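Local atomic coordinates of surface glycan binding protein B (PDB entry 6E57), a protein that probably captures mixed-linkage beta-glucan at the cell surface of the gut bacterium Bacteroides ovatus for its uptake and use. Residues G196-V201 against V215-A220; K149-Y154 against Y187-G192. One frame throughout, in Å; residues are numbered along the deposited sequence.

How the contacts relate
Both contacts belong to a domain in the middle of the chain whose two sheets face each other like a beta sandwich. Contact 1 lies in its five-stranded mixed sheet, contact 2 in its three-stranded antiparallel sheet. The loop after strand 184-188 carries the chain from contact 2 to strand 196-203 of contact 1. The two centres are 10 Å apart, and the contacts meet in the shared core. There Val215 CG2 lies 3.7 Å from Tyr187 OH, and Ile200 CD1 lies 3.7 Å from Leu153 CD2. A sodium ion sits about 10 Å from the side chain of Leu153. The glycan pocket, with Trp322, Tyr371 and Trp372, is formed by a later part of the chain and includes no residue of either contact.

Contact 1 of 2, residues G196-V201 against V215-A220; sequences GDYRIV and VKVTNA
Gly196 pairs with Val217 at backbone angles (phi 138°, psi -174°) that call for glycine, since a CB would jam against the preceding carbonyl oxygen. Two bonds join this pair: Gly196 N to Val217 O at 3.1 Å, and Val217 N to Gly196 O at 2.8 Å. Tyr198 and Val215 form the next hydrogen-bonded pair, again with both N-H groups used. Asp197 and Lys216 lie between them as a non-hydrogen-bonded pair. The strands are the two arms of the antiparallel hairpin 196-203/209-217.

Tyr198, Val215 and Val217 share one face of the sheet. Tyr198 CG is anti to its carbonyl carbon (chi1 -57°). The ring therefore slants over to the diagonal neighbour, and Tyr198 CD1 and Tyr198 CE1 both lie 3.6 Å from Val217 CG2. The tyrosine hydroxyl bonds to the carbonyl of Ser194. Ile200 CG2 meets Val215 CG2 at 4.0 Å, the two side chains crossing at about a right angle. Leu166 of the adjacent strand packs on both Tyr198 and Ile200.

On the other face Asp197 OD1 lies 4.1 Å from Lys216 CG. Lys216 NZ is 5.1 Å from Asp197 OD1, so no salt bridge forms. Arg199 has a salt bridge to Asp82 and a cation-pi contact with Tyr105. The chemistry implies a hairpin held by backbone bonds, with an apolar face turned to the core and a charged face reaching the preceding domain.

Contact 2 of 2, residues K149-Y154 against Y187-G192; sequences KTARLY and YTIPTG. With PO4 (phosphate ion), chain L.
An edge strand of the three-stranded antiparallel sheet, 150-154, meets the end of strand 184-188 here. Ala151 and Tyr187 are a hydrogen-bonded pair. Ala151 N gives to Tyr187 O at 2.8 Å, and Tyr187 N gives to Ala151 O at 3.1 Å. Thr150 and Thr188 follow as a non-hydrogen-bonded pair, where Thr150 CG2 lies 4.1 Å from Thr188 OG1. Beyond the strand end, Ile189 N continues the pairing with a bond to Lys149 O.

The Tyr187 ring dominates the apolar face. Its CG sits between the backbone N and the carbonyl carbon (chi1 69°), which swings the ring across strand 150-154. Tyr187 CE1 rests 3.6 Å from Ala151 CB. On Leu153 the touching atom is CG, 3.7 Å from Tyr187 CE1, and the leucine crosses the tyrosine side chain at about a right angle. Val145 and Ile164 of the facing sheet also pack on this ring.

The CB of Arg152 is directed away from the partner strand. From there the extended chain brings the guanidinium edge to a phosphate ion, probably from the crystallisation liquor. Both Arg152 NH1 and Arg152 NH2 give to phosphate O4, with the NH2 bond at 2.7 Å. Arg152 NH1 also gives to Tyr154 OH at 2.8 Å, with the hydroxyl close to the guanidinium plane. These bonds, with a cation-pi contact to Tyr184, would limit rotation of the group. Lys149 forms a salt bridge with Glu244, linking the strand start to the following domain. An apolar face packed on a second sheet, with polar groups on the outer face, is typical of a beta sandwich; the arrangement is consistent with an immunoglobulin-like domain.

Contact 1 of 2, residues G196-V201 against V215-A220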
ATOM      1  N   GLY A 196       3.779 -16.589   9.149  1.00 51.36           N
ATOM      2  CA  GLY A 196       3.165 -17.041   7.905  1.00 49.30           C
ATOM      3  C   GLY A 196       1.969 -16.188   7.513  1.00 48.57           C
ATOM      4  O   GLY A 196       1.680 -15.174   8.158  1.00 45.92           O
ATOM      5  N   ASP A 197       1.281 -16.621   6.448  1.00 48.25           N
ATOM      6  CA  ASP A 197       0.106 -15.950   5.887  1.00 48.36           C
ATOM      7  C   ASP A 197      -1.135 -16.816   6.147  1.00 46.52           C
ATOM      8  O   ASP A 197      -1.132 -18.002   5.850  1.00 44.53           O
ATOM      9  CB  ASP A 197       0.299 -15.675   4.391  1.00 52.43           C
ATOM     10  CG  ASP A 197       1.346 -14.613   4.088  1.00 57.52           C
ATOM     11  OD1 ASP A 197       2.463 -14.709   4.645  1.00 62.75           O
ATOM     12  OD2 ASP A 197       1.037 -13.689   3.302  1.00 64.39           O
ATOM     13  N   TYR A 198      -2.189 -16.208   6.705  1.00 43.72           N
ATOM     14  CA  TYR A 198      -3.428 -16.913   7.049  1.00 43.13           C
ATOM     15  C   TYR A 198      -4.619 -16.219   6.382  1.00 41.48           C
ATOM     16  O   TYR A 198      -4.660 -15.001   6.320  1.00 39.83           O
ATOM     17  CB  TYR A 198      -3.622 -16.957   8.567  1.00 44.41           C
ATOM     18  CG  TYR A 198      -2.489 -17.590   9.337  1.00 46.55           C
ATOM     19  CD1 TYR A 198      -1.401 -16.838   9.754  1.00 47.37           C
ATOM     20  CD2 TYR A 198      -2.506 -18.939   9.661  1.00 46.74           C
ATOM     21  CE1 TYR A 198      -0.356 -17.408  10.465  1.00 47.45           C
ATOM     22  CE2 TYR A 198      -1.468 -19.525  10.369  1.00 47.39           C
ATOM     23  CZ  TYR A 198      -0.390 -18.757  10.775  1.00 47.88           C
ATOM     24  OH  TYR A 198       0.634 -19.324  11.476  1.00 49.14           O
ATOM     25  N   ARG A 199      -5.571 -17.014   5.880  1.00 41.87           N
ATOM     26  CA  ARG A 199      -6.853 -16.516   5.370  1.00 41.76           C
ATOM     27  C   ARG A 199      -7.855 -16.472   6.533  1.00 43.09           C
ATOM     28  O   ARG A 199      -8.186 -17.509   7.103  1.00 43.31           O
ATOM     29  CB  ARG A 199      -7.364 -17.397   4.223  1.00 41.53           C
ATOM     30  CG  ARG A 199      -8.609 -16.849   3.535  1.00 40.94           C
ATOM     31  CD  ARG A 199      -9.031 -17.646   2.314  1.00 40.49           C
ATOM     32  NE  ARG A 199      -8.106 -17.498   1.201  1.00 40.16           N
ATOM     33  CZ  ARG A 199      -8.034 -16.433   0.408  1.00 39.83           C
ATOM     34  NH1 ARG A 199      -8.794 -15.375   0.638  1.00 40.99           N
ATOM     35  NH2 ARG A 199      -7.197 -16.430  -0.613  1.00 39.12           N
ATOM     36  N   ILE A 200      -8.318 -15.265   6.880  1.00 43.16           N
ATOM     37  CA  ILE A 200      -9.173 -15.053   8.050  1.00 45.22           C
ATOM     38  C   ILE A 200     -10.643 -15.115   7.624  1.00 45.90           C
ATOM     39  O   ILE A 200     -10.980 -14.895   6.460  1.00 47.75           O
ATOM     40  CB  ILE A 200      -8.851 -13.730   8.776  1.00 45.67           C
ATOM     41  CG1 ILE A 200      -8.955 -12.512   7.855  1.00 45.33           C
ATOM     42  CG2 ILE A 200      -7.492 -13.805   9.455  1.00 46.84           C
ATOM     43  CD1 ILE A 200      -9.243 -11.224   8.585  1.00 44.76           C
ATOM     44  N   VAL A 201     -11.500 -15.412   8.605  1.00 45.55           N
ATOM     45  CA  VAL A 201     -12.933 -15.560   8.421  1.00 46.44           C
ATOM     46  C   VAL A 201     -13.636 -14.821   9.568  1.00 46.72           C
ATOM     47  O   VAL A 201     -13.239 -14.955  10.725  1.00 47.44           O
ATOM     48  CB  VAL A 201     -13.322 -17.051   8.370  1.00 48.10           C
ATOM     49  CG1 VAL A 201     -14.828 -17.259   8.441  1.00 49.21           C
ATOM     50  CG2 VAL A 201     -12.744 -17.737   7.142  1.00 47.93           C
ATOM     51  N   VAL A 215      -4.060 -12.295   6.127  1.00 45.93           N
ATOM     52  CA  VAL A 215      -3.291 -11.617   7.163  1.00 46.88           C
ATOM     53  C   VAL A 215      -1.889 -12.236   7.168  1.00 47.47           C
ATOM     54  O   VAL A 215      -1.744 -13.425   6.908  1.00 49.98           O
ATOM     55  CB  VAL A 215      -3.982 -11.742   8.537  1.00 48.93           C
ATOM     56  CG1 VAL A 215      -3.002 -11.641   9.694  1.00 51.60           C
ATOM     57  CG2 VAL A 215      -5.098 -10.721   8.701  1.00 49.18           C
ATOM     58  N   LYS A 216      -0.870 -11.420   7.455  1.00 46.54           N
ATOM     59  CA  LYS A 216       0.519 -11.867   7.519  1.00 47.12           C
ATOM     60  C   LYS A 216       1.053 -11.660   8.943  1.00 47.29           C
ATOM     61  O   LYS A 216       1.126 -10.534   9.430  1.00 44.11           O
ATOM     62  CB  LYS A 216       1.369 -11.117   6.489  1.00 49.36           C
ATOM     63  CG  LYS A 216       2.872 -11.196   6.719  1.00 51.70           C
ATOM     64  CD  LYS A 216       3.707 -10.871   5.499  1.00 54.32           C
ATOM     65  CE  LYS A 216       5.170 -10.691   5.837  1.00 54.14           C
ATOM     66  NZ  LYS A 216       6.037 -11.107   4.712  1.00 56.48           N
ATOM     67  N   VAL A 217       1.437 -12.769   9.582  1.00 47.85           N
ATOM     68  CA  VAL A 217       1.954 -12.794  10.946  1.00 48.59           C
ATOM     69  C   VAL A 217       3.486 -12.850  10.888  1.00 48.29           C
ATOM     70  O   VAL A 217       4.046 -13.765  10.284  1.00 48.03           O
ATOM     71  CB  VAL A 217       1.387 -13.996  11.725  1.00 49.53           C
ATOM     72  CG1 VAL A 217       1.848 -14.006  13.176  1.00 50.94           C
ATOM     73  CG2 VAL A 217      -0.129 -14.047  11.645  1.00 49.10           C
ATOM     74  N   THR A 218       4.144 -11.877  11.533  1.00 48.07           N
ATOM     75  CA  THR A 218       5.607 -11.806  11.585  1.00 49.28           C
ATOM     76  C   THR A 218       6.065 -11.316  12.963  1.00 50.26           C
ATOM     77  O   THR A 218       5.404 -10.482  13.592  1.00 48.42           O
ATOM     78  CB  THR A 218       6.167 -10.899  10.479  1.00 49.16           C
ATOM     79  OG1 THR A 218       7.590 -10.876  10.597  1.00 50.74           O
ATOM     80  CG2 THR A 218       5.634  -9.484  10.540  1.00 48.76           C
ATOM     81  N   ASN A 219       7.210 -11.851  13.407  1.00 51.22           N
ATOM     82  CA  ASN A 219       7.922 -11.405  14.602  1.00 53.48           C
ATOM     83  C   ASN A 219       9.022 -10.406  14.221  1.00 52.01           C
ATOM     84  O   ASN A 219       9.601  -9.761  15.098  1.00 56.89           O
ATOM     85  CB  ASN A 219       8.556 -12.576  15.355  1.00 54.08           C
ATOM     86  CG  ASN A 219       7.535 -13.567  15.868  1.00 56.28           C
ATOM     87  OD1 ASN A 219       6.691 -13.220  16.689  1.00 55.12           O
ATOM     88  ND2 ASN A 219       7.610 -14.800  15.394  1.00 59.56           N
ATOM     89  N   ALA A 220       9.309 -10.291  12.917  1.00 49.08           N
ATOM     90  CA  ALA A 220      10.416  -9.488  12.426  1.00 48.19           C
ATOM     91  C   ALA A 220      10.094  -8.002  12.593  1.00 46.69           C
ATOM     92  O   ALA A 220       8.937  -7.587  12.474  1.00 47.28           O
ATOM     93  CB  ALA A 220      10.699  -9.817  10.982  1.00 47.49           C
TER

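Contact 2 of 2, residues K149-Y154 against Y187-G192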
ATOM      1  N   LYS A 149      -0.031  -9.012  19.958  1.00 54.28           N
ATOM      2  CA  LYS A 149      -0.349  -7.594  19.822  1.00 52.77           C
ATOM      3  C   LYS A 149      -1.737  -7.427  19.198  1.00 50.55           C
ATOM      4  O   LYS A 149      -2.329  -8.385  18.708  1.00 49.57           O
ATOM      5  CB  LYS A 149       0.710  -6.900  18.961  1.00 53.50           C
ATOM      6  CG  LYS A 149       2.144  -7.154  19.398  1.00 56.53           C
ATOM      7  CD  LYS A 149       3.084  -6.029  19.050  1.00 60.44           C
ATOM      8  CE  LYS A 149       4.456  -6.211  19.661  1.00 65.10           C
ATOM      9  NZ  LYS A 149       5.318  -5.034  19.407  1.00 67.89           N
ATOM     10  N   THR A 150      -2.231  -6.185  19.230  1.00 49.89           N
ATOM     11  CA  THR A 150      -3.518  -5.800  18.665  1.00 48.37           C
ATOM     12  C   THR A 150      -3.330  -5.473  17.178  1.00 45.81           C
ATOM     13  O   THR A 150      -2.260  -5.023  16.768  1.00 44.62           O
ATOM     14  CB  THR A 150      -4.121  -4.617  19.436  1.00 48.70           C
ATOM     15  OG1 THR A 150      -3.232  -3.502  19.346  1.00 50.29           O
ATOM     16  CG2 THR A 150      -4.374  -4.930  20.895  1.00 49.76           C
ATOM     17  N   ALA A 151      -4.385  -5.712  16.390  1.00 45.31           N
ATOM     18  CA  ALA A 151      -4.423  -5.417  14.956  1.00 44.18           C
ATOM     19  C   ALA A 151      -5.800  -4.842  14.594  1.00 43.65           C
ATOM     20  O   ALA A 151      -6.714  -4.871  15.413  1.00 45.00           O
ATOM     21  CB  ALA A 151      -4.118  -6.668  14.168  1.00 43.82           C
ATOM     22  N   ARG A 152      -5.927  -4.325  13.365  1.00 42.27           N
ATOM     23  CA  ARG A 152      -7.149  -3.674  12.894  1.00 43.40           C
ATOM     24  C   ARG A 152      -7.625  -4.310  11.586  1.00 41.87           C
ATOM     25  O   ARG A 152      -6.821  -4.647  10.723  1.00 42.22           O
ATOM     26  CB  ARG A 152      -6.919  -2.187  12.610  1.00 44.24           C
ATOM     27  CG  ARG A 152      -6.234  -1.424  13.731  1.00 45.30           C
ATOM     28  CD  ARG A 152      -5.979   0.008  13.324  1.00 44.48           C
ATOM     29  NE  ARG A 152      -5.746   0.837  14.491  1.00 46.44           N
ATOM     30  CZ  ARG A 152      -5.908   2.152  14.517  1.00 49.14           C
ATOM     31  NH1 ARG A 152      -6.217   2.799  13.406  1.00 48.82           N
ATOM     32  NH2 ARG A 152      -5.772   2.813  15.653  1.00 54.11           N
ATOM     33  N   LEU A 153      -8.950  -4.439  11.462  1.00 42.98           N
ATOM     34  CA  LEU A 153      -9.633  -4.667  10.197  1.00 42.65           C
ATOM     35  C   LEU A 153     -10.475  -3.426   9.873  1.00 43.28           C
ATOM     36  O   LEU A 153     -11.190  -2.919  10.742  1.00 42.78           O
ATOM     37  CB  LEU A 153     -10.522  -5.911  10.307  1.00 44.42           C
ATOM     38  CG  LEU A 153      -9.810  -7.220  10.651  1.00 44.75           C
ATOM     39  CD1 LEU A 153     -10.819  -8.331  10.898  1.00 46.92           C
ATOM     40  CD2 LEU A 153      -8.844  -7.625   9.553  1.00 43.84           C
ATOM     41  N   TYR A 154     -10.356  -2.941   8.633  1.00 41.03           N
ATOM     42  CA  TYR A 154     -11.236  -1.927   8.062  1.00 40.08           C
ATOM     43  C   TYR A 154     -12.155  -2.597   7.038  1.00 41.41           C
ATOM     44  O   TYR A 154     -11.734  -3.513   6.334  1.00 41.37           O
ATOM     45  CB  TYR A 154     -10.434  -0.815   7.382  1.00 40.02           C
ATOM     46  CG  TYR A 154      -9.624   0.048   8.313  1.00 40.39           C
ATOM     47  CD1 TYR A 154     -10.211   1.084   9.021  1.00 39.60           C
ATOM     48  CD2 TYR A 154      -8.263  -0.158   8.476  1.00 40.52           C
ATOM     49  CE1 TYR A 154      -9.470   1.889   9.871  1.00 39.19           C
ATOM     50  CE2 TYR A 154      -7.509   0.635   9.326  1.00 39.48           C
ATOM     51  CZ  TYR A 154      -8.114   1.663  10.024  1.00 38.76           C
ATOM     52  OH  TYR A 154      -7.379   2.442  10.864  1.00 39.00           O
ATOM     53  N   TYR A 187      -8.652  -6.360  17.272  1.00 46.58           N
ATOM     54  CA  TYR A 187      -8.568  -7.746  17.716  1.00 47.55           C
ATOM     55  C   TYR A 187      -7.119  -8.071  18.092  1.00 48.99           C
ATOM     56  O   TYR A 187      -6.194  -7.479  17.551  1.00 51.35           O
ATOM     57  CB  TYR A 187      -9.121  -8.686  16.640  1.00 48.05           C
ATOM     58  CG  TYR A 187      -8.293  -8.800  15.382  1.00 46.25           C
ATOM     59  CD1 TYR A 187      -8.167  -7.735  14.504  1.00 45.95           C
ATOM     60  CD2 TYR A 187      -7.659  -9.986  15.050  1.00 46.59           C
ATOM     61  CE1 TYR A 187      -7.419  -7.838  13.343  1.00 44.42           C
ATOM     62  CE2 TYR A 187      -6.910 -10.107  13.891  1.00 45.66           C
ATOM     63  CZ  TYR A 187      -6.790  -9.029  13.032  1.00 44.44           C
ATOM     64  OH  TYR A 187      -6.050  -9.138  11.890  1.00 44.41           O
ATOM     65  N   THR A 188      -6.951  -9.009  19.032  1.00 50.66           N
ATOM     66  CA  THR A 188      -5.644  -9.442  19.522  1.00 51.83           C
ATOM     67  C   THR A 188      -5.241 -10.745  18.821  1.00 52.37           C
ATOM     68  O   THR A 188      -6.017 -11.700  18.785  1.00 54.02           O
ATOM     69  CB  THR A 188      -5.652  -9.640  21.044  1.00 52.50           C
ATOM     70  OG1 THR A 188      -6.248  -8.497  21.657  1.00 52.68           O
ATOM     71  CG2 THR A 188      -4.267  -9.850  21.614  1.00 52.91           C
ATOM     72  N   ILE A 189      -4.018 -10.771  18.282  1.00 53.18           N
ATOM     73  CA  ILE A 189      -3.441 -11.976  17.687  1.00 54.73           C
ATOM     74  C   ILE A 189      -2.955 -12.869  18.826  1.00 58.32           C
ATOM     75  O   ILE A 189      -2.221 -12.410  19.698  1.00 60.93           O
ATOM     76  CB  ILE A 189      -2.295 -11.636  16.711  1.00 54.05           C
ATOM     77  CG1 ILE A 189      -2.694 -10.583  15.671  1.00 51.53           C
ATOM     78  CG2 ILE A 189      -1.769 -12.900  16.048  1.00 55.24           C
ATOM     79  CD1 ILE A 189      -3.793 -11.016  14.727  1.00 50.95           C
ATOM     80  N   PRO A 190      -3.347 -14.164  18.876  1.00 59.97           N
ATOM     81  CA  PRO A 190      -2.822 -15.078  19.890  1.00 61.70           C
ATOM     82  C   PRO A 190      -1.298 -15.222  19.765  1.00 61.85           C
ATOM     83  O   PRO A 190      -0.763 -15.120  18.660  1.00 64.40           O
ATOM     84  CB  PRO A 190      -3.519 -16.417  19.606  1.00 62.63           C
ATOM     85  CG  PRO A 190      -4.723 -16.052  18.752  1.00 62.79           C
ATOM     86  CD  PRO A 190      -4.318 -14.812  17.982  1.00 61.05           C
ATOM     87  N   THR A 191      -0.626 -15.454  20.898  1.00 63.75           N
ATOM     88  CA  THR A 191       0.835 -15.566  20.953  1.00 64.83           C
ATOM     89  C   THR A 191       1.298 -16.864  20.274  1.00 65.92           C
ATOM     90  O   THR A 191       2.379 -16.907  19.688  1.00 63.92           O
ATOM     91  CB  THR A 191       1.342 -15.474  22.400  1.00 65.37           C
ATOM     92  OG1 THR A 191       0.739 -16.518  23.166  1.00 65.73           O
ATOM     93  CG2 THR A 191       1.047 -14.136  23.043  1.00 64.88           C
ATOM     94  N   GLY A 192       0.461 -17.908  20.347  1.00 67.40           N
ATOM     95  CA  GLY A 192       0.783 -19.250  19.849  1.00 71.27           C
ATOM     96  C   GLY A 192       0.990 -19.309  18.341  1.00 71.10           C
ATOM     97  O   GLY A 192       1.709 -20.184  17.854  1.00 74.93           O
TER
HETATM   98  P   PO4 L 510      -7.203   6.367  14.802  1.00105.31           P
HETATM   99  O1  PO4 L 510      -7.796   6.388  13.410  1.00101.09           O
HETATM  100  O2  PO4 L 510      -8.273   5.968  15.793  1.00107.18           O
HETATM  101  O3  PO4 L 510      -6.691   7.750  15.156  1.00100.19           O
HETATM  102  O4  PO4 L 510      -6.076   5.354  14.843  1.00 93.25           O